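Local structure of alpha-acetolactate decarboxylase (Bacillus subtilis subsp. subtilis str. 168, 5XNE) at residues Ala111-Thr125 with Gln143-Gly157. The protein converts (2S)-2-acetolactate into (R)-acetoin and carbon dioxide, a decarboxylation step on the route from pyruvate to butanediol. Numbering follows the deposited sequence.
Sequences AIRIDGLFKKVQTRT and QPIFNFDNVRGTIVG
Asp-115 CG and Thr-154 OG1 each stand anti to their carbonyl carbon (chi1 -60° and -62°), which sets the side chains of this non-hydrogen-bonded pair side by side. Thr-154 OG1 donates to Asp-115 OD1 at 2.7 Å. Arg-113 NE meets the syn lone pair of the same oxygen and NH2 comes from above the carboxylate plane, so three donors hold it. An alanine at Asp-115 would probably leave the Thr-154 hydroxyl without this acceptor and the Arg-113 guanidinium freer to turn. On the face of Ile-114 and Val-121, Ile-155 CD1 touches Phe-118 CE2 at 3.5 Å, the ring edge by the Gly-153 carbonyl. Gln-122 NE2 donates to an Asn-147 OD1 lone pair at 2.9 Å, the amide planes 54° apart. Arg-124 NH1 donates to Gln-143 OE1 at 3.2 Å. Salt-bridged to Glu-44 and packed on the zinc ligand His-186, the Arg-124 side chain lies about 4 Å from the zinc. Pairing is antiparallel from Ile-112 with Gly-157 to Arg-124 with Ile-145. The chain turns at Gly-116, Lys-119 and Asn-150; Asn-150 and Val-151 face Phe-118 in a G1 beta bulge. Strand 195-208 pairs with 111-115 along the edge away from 151-157, 184-192 with 117-124, and Phe-48 packs on Arg-113 and Thr-154.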
# COMPACT_ATOMS: atom_id res chain seq x y z
N ALA B 111 -11.85 8.23 6.16
CA ALA B 111 -11.56 9.60 6.56
C ALA B 111 -12.50 9.91 7.71
O ALA B 111 -13.65 9.46 7.73
CB ALA B 111 -11.76 10.57 5.42
N ILE B 112 -12.01 10.68 8.68
CA ILE B 112 -12.84 10.98 9.84
C ILE B 112 -12.66 12.43 10.26
O ILE B 112 -11.56 12.99 10.24
CB ILE B 112 -12.52 10.03 11.00
CG1 ILE B 112 -13.41 10.32 12.22
CG2 ILE B 112 -11.08 10.15 11.41
CD1 ILE B 112 -13.29 9.27 13.31
N ARG B 113 -13.79 13.03 10.65
CA ARG B 113 -13.84 14.42 11.04
C ARG B 113 -14.68 14.58 12.29
O ARG B 113 -15.77 14.02 12.40
CB ARG B 113 -14.43 15.25 9.90
CG ARG B 113 -14.51 16.71 10.15
CD ARG B 113 -15.08 17.38 8.92
NE ARG B 113 -15.38 18.76 9.20
CZ ARG B 113 -15.67 19.65 8.26
NH1 ARG B 113 -15.66 19.29 6.98
NH2 ARG B 113 -15.95 20.90 8.61
N ILE B 114 -14.14 15.35 13.23
CA ILE B 114 -14.80 15.68 14.48
C ILE B 114 -14.96 17.19 14.52
O ILE B 114 -13.97 17.91 14.51
CB ILE B 114 -13.96 15.27 15.71
CG1 ILE B 114 -13.96 13.77 16.00
CG2 ILE B 114 -14.47 15.94 16.90
CD1 ILE B 114 -13.21 13.47 17.28
N ASP B 115 -16.20 17.68 14.56
CA ASP B 115 -16.42 19.12 14.64
C ASP B 115 -17.13 19.46 15.94
O ASP B 115 -18.21 18.94 16.21
CB ASP B 115 -17.25 19.62 13.47
CG ASP B 115 -16.59 19.35 12.14
OD1 ASP B 115 -15.66 20.10 11.77
OD2 ASP B 115 -17.00 18.39 11.47
N GLY B 116 -16.53 20.32 16.74
CA GLY B 116 -17.18 20.71 17.98
C GLY B 116 -16.24 21.33 18.98
O GLY B 116 -15.32 22.06 18.61
N LEU B 117 -16.48 21.03 20.26
CA LEU B 117 -15.69 21.60 21.34
C LEU B 117 -14.92 20.53 22.08
O LEU B 117 -15.46 19.49 22.46
CB LEU B 117 -16.58 22.37 22.33
CG LEU B 117 -16.86 23.81 21.91
CD1 LEU B 117 -17.77 23.89 20.69
CD2 LEU B 117 -17.42 24.63 23.08
N PHE B 118 -13.64 20.79 22.29
CA PHE B 118 -12.77 19.84 22.94
C PHE B 118 -12.32 20.37 24.27
O PHE B 118 -11.83 21.49 24.36
CB PHE B 118 -11.58 19.54 22.05
CG PHE B 118 -11.98 19.10 20.69
CD1 PHE B 118 -12.17 20.03 19.69
CD2 PHE B 118 -12.21 17.77 20.42
CE1 PHE B 118 -12.57 19.64 18.44
CE2 PHE B 118 -12.60 17.38 19.17
CZ PHE B 118 -12.78 18.32 18.18
N LYS B 119 -12.49 19.56 25.31
CA LYS B 119 -12.01 19.93 26.63
C LYS B 119 -10.49 20.08 26.60
O LYS B 119 -9.95 21.04 27.14
CB LYS B 119 -12.43 18.89 27.66
CG LYS B 119 -11.96 19.23 29.06
CD LYS B 119 -12.66 18.36 30.08
CE LYS B 119 -12.39 18.84 31.49
NZ LYS B 119 -10.93 18.94 31.76
N LYS B 120 -9.82 19.11 25.97
CA LYS B 120 -8.38 19.17 25.78
C LYS B 120 -8.02 18.73 24.37
O LYS B 120 -8.66 17.83 23.82
CB LYS B 120 -7.63 18.29 26.78
CG LYS B 120 -7.91 18.58 28.25
CD LYS B 120 -7.10 17.64 29.14
CE LYS B 120 -7.86 17.30 30.42
NZ LYS B 120 -9.33 17.10 30.18
N VAL B 121 -7.01 19.36 23.79
CA VAL B 121 -6.31 18.82 22.62
C VAL B 121 -4.83 19.04 22.84
O VAL B 121 -4.41 20.15 23.20
CB VAL B 121 -6.72 19.48 21.28
CG1 VAL B 121 -6.05 18.77 20.10
CG2 VAL B 121 -8.22 19.47 21.09
N GLN B 122 -4.03 18.00 22.65
CA GLN B 122 -2.59 18.18 22.64
C GLN B 122 -2.06 17.93 21.25
O GLN B 122 -2.36 16.91 20.64
CB GLN B 122 -1.88 17.26 23.63
CG GLN B 122 -0.39 17.55 23.68
CD GLN B 122 0.34 16.68 24.67
OE1 GLN B 122 0.62 15.51 24.40
NE2 GLN B 122 0.66 17.25 25.82
N THR B 123 -1.26 18.87 20.76
CA THR B 123 -0.68 18.74 19.43
C THR B 123 0.81 18.99 19.42
O THR B 123 1.38 19.51 20.38
CB THR B 123 -1.29 19.73 18.43
OG1 THR B 123 -0.88 21.07 18.78
CG2 THR B 123 -2.82 19.63 18.43
N ARG B 124 1.42 18.60 18.31
CA ARG B 124 2.75 19.05 17.92
C ARG B 124 2.71 19.72 16.56
O ARG B 124 1.79 19.48 15.77
CB ARG B 124 3.74 17.89 17.86
CG ARG B 124 3.40 16.87 16.77
CD ARG B 124 4.43 16.87 15.63
NE ARG B 124 3.97 16.11 14.48
CZ ARG B 124 4.31 14.84 14.30
NH1 ARG B 124 5.13 14.27 15.20
NH2 ARG B 124 3.87 14.15 13.24
N THR B 125 3.71 20.53 16.26
CA THR B 125 3.91 20.99 14.89
C THR B 125 5.37 20.76 14.52
O THR B 125 6.26 21.36 15.12
CB THR B 125 3.57 22.48 14.69
OG1 THR B 125 4.38 23.27 15.57
CG2 THR B 125 2.10 22.75 14.95
N GLN B 143 10.32 19.14 18.87
CA GLN B 143 9.10 19.70 18.30
C GLN B 143 8.34 20.51 19.36
O GLN B 143 8.30 20.14 20.53
CB GLN B 143 8.21 18.59 17.74
CG GLN B 143 7.52 17.74 18.80
CD GLN B 143 7.17 16.34 18.33
OE1 GLN B 143 6.95 16.11 17.14
NE2 GLN B 143 7.13 15.40 19.26
N PRO B 144 7.75 21.63 18.94
CA PRO B 144 6.83 22.37 19.81
C PRO B 144 5.60 21.52 20.09
O PRO B 144 5.05 20.91 19.17
CB PRO B 144 6.47 23.61 18.99
CG PRO B 144 7.60 23.74 18.04
CD PRO B 144 8.00 22.36 17.69
N ILE B 145 5.19 21.48 21.35
CA ILE B 145 3.98 20.78 21.74
C ILE B 145 3.01 21.80 22.32
O ILE B 145 3.39 22.64 23.13
CB ILE B 145 4.26 19.67 22.77
CG1 ILE B 145 5.24 18.66 22.18
CG2 ILE B 145 2.97 18.98 23.19
CD1 ILE B 145 5.54 17.48 23.10
N PHE B 146 1.76 21.75 21.87
CA PHE B 146 0.77 22.71 22.32
C PHE B 146 -0.33 22.00 23.10
O PHE B 146 -0.72 20.88 22.78
CB PHE B 146 0.17 23.46 21.13
CG PHE B 146 1.18 24.20 20.30
CD1 PHE B 146 1.83 23.57 19.25
CD2 PHE B 146 1.48 25.53 20.57
CE1 PHE B 146 2.77 24.25 18.48
CE2 PHE B 146 2.41 26.21 19.81
CZ PHE B 146 3.05 25.58 18.77
N ASN B 147 -0.83 22.68 24.13
CA ASN B 147 -1.99 22.18 24.86
C ASN B 147 -3.12 23.20 24.79
O ASN B 147 -2.95 24.36 25.15
CB ASN B 147 -1.63 21.88 26.31
CG ASN B 147 -0.57 20.80 26.44
OD1 ASN B 147 -0.86 19.62 26.27
ND2 ASN B 147 0.66 21.21 26.73
N PHE B 148 -4.27 22.77 24.29
CA PHE B 148 -5.42 23.64 24.17
C PHE B 148 -6.50 23.19 25.15
O PHE B 148 -6.65 22.00 25.41
CB PHE B 148 -5.96 23.65 22.74
CG PHE B 148 -4.92 23.99 21.71
CD1 PHE B 148 -4.57 25.30 21.48
CD2 PHE B 148 -4.29 22.99 20.98
CE1 PHE B 148 -3.61 25.63 20.55
CE2 PHE B 148 -3.33 23.30 20.04
CZ PHE B 148 -2.99 24.62 19.82
N ASP B 149 -7.21 24.16 25.72
CA ASP B 149 -8.27 23.87 26.68
C ASP B 149 -9.58 24.46 26.19
O ASP B 149 -9.60 25.59 25.71
CB ASP B 149 -7.94 24.45 28.06
CG ASP B 149 -6.73 23.80 28.68
OD1 ASP B 149 -6.84 22.63 29.13
OD2 ASP B 149 -5.67 24.45 28.73
N ASN B 150 -10.66 23.69 26.33
CA ASN B 150 -12.00 24.14 25.96
C ASN B 150 -12.01 24.94 24.67
O ASN B 150 -12.38 26.11 24.64
CB ASN B 150 -12.61 24.95 27.10
CG ASN B 150 -13.01 24.07 28.26
OD1 ASN B 150 -14.07 23.45 28.25
ND2 ASN B 150 -12.15 24.00 29.28
N VAL B 151 -11.58 24.29 23.59
CA VAL B 151 -11.39 24.97 22.32
C VAL B 151 -12.36 24.41 21.28
O VAL B 151 -12.64 23.21 21.26
CB VAL B 151 -9.92 24.83 21.84
CG1 VAL B 151 -9.52 23.35 21.71
CG2 VAL B 151 -9.67 25.59 20.54
N ARG B 152 -12.90 25.29 20.45
CA ARG B 152 -13.77 24.89 19.36
C ARG B 152 -12.93 24.73 18.09
O ARG B 152 -12.02 25.51 17.85
CB ARG B 152 -14.88 25.93 19.15
CG ARG B 152 -15.84 25.64 17.99
CD ARG B 152 -16.89 26.74 17.86
NE ARG B 152 -16.26 28.05 17.77
CZ ARG B 152 -16.59 28.99 16.88
NH1 ARG B 152 -17.55 28.76 16.00
NH2 ARG B 152 -15.94 30.15 16.87
N GLY B 153 -13.24 23.71 17.29
CA GLY B 153 -12.53 23.51 16.04
C GLY B 153 -12.84 22.17 15.42
O GLY B 153 -13.91 21.59 15.62
N THR B 154 -11.87 21.65 14.67
CA THR B 154 -12.07 20.43 13.90
C THR B 154 -10.86 19.53 14.03
O THR B 154 -9.74 19.98 13.81
CB THR B 154 -12.30 20.75 12.41
OG1 THR B 154 -13.49 21.54 12.27
CG2 THR B 154 -12.44 19.47 11.58
N ILE B 155 -11.09 18.28 14.41
CA ILE B 155 -10.07 17.24 14.29
C ILE B 155 -10.39 16.46 13.03
O ILE B 155 -11.53 16.08 12.80
CB ILE B 155 -10.05 16.31 15.50
CG1 ILE B 155 -9.54 17.05 16.74
CG2 ILE B 155 -9.18 15.08 15.22
CD1 ILE B 155 -9.52 16.21 18.01
N VAL B 156 -9.37 16.22 12.21
CA VAL B 156 -9.57 15.61 10.92
C VAL B 156 -8.38 14.70 10.57
O VAL B 156 -7.22 15.04 10.85
CB VAL B 156 -9.74 16.70 9.89
CG1 VAL B 156 -8.74 17.66 10.15
CG2 VAL B 156 -9.41 16.26 8.57
N GLY B 157 -8.68 13.55 9.98
CA GLY B 157 -7.60 12.66 9.59
C GLY B 157 -8.14 11.36 9.05
O GLY B 157 -9.22 11.31 8.47
O HOH W 1 -8.82 21.36 29.72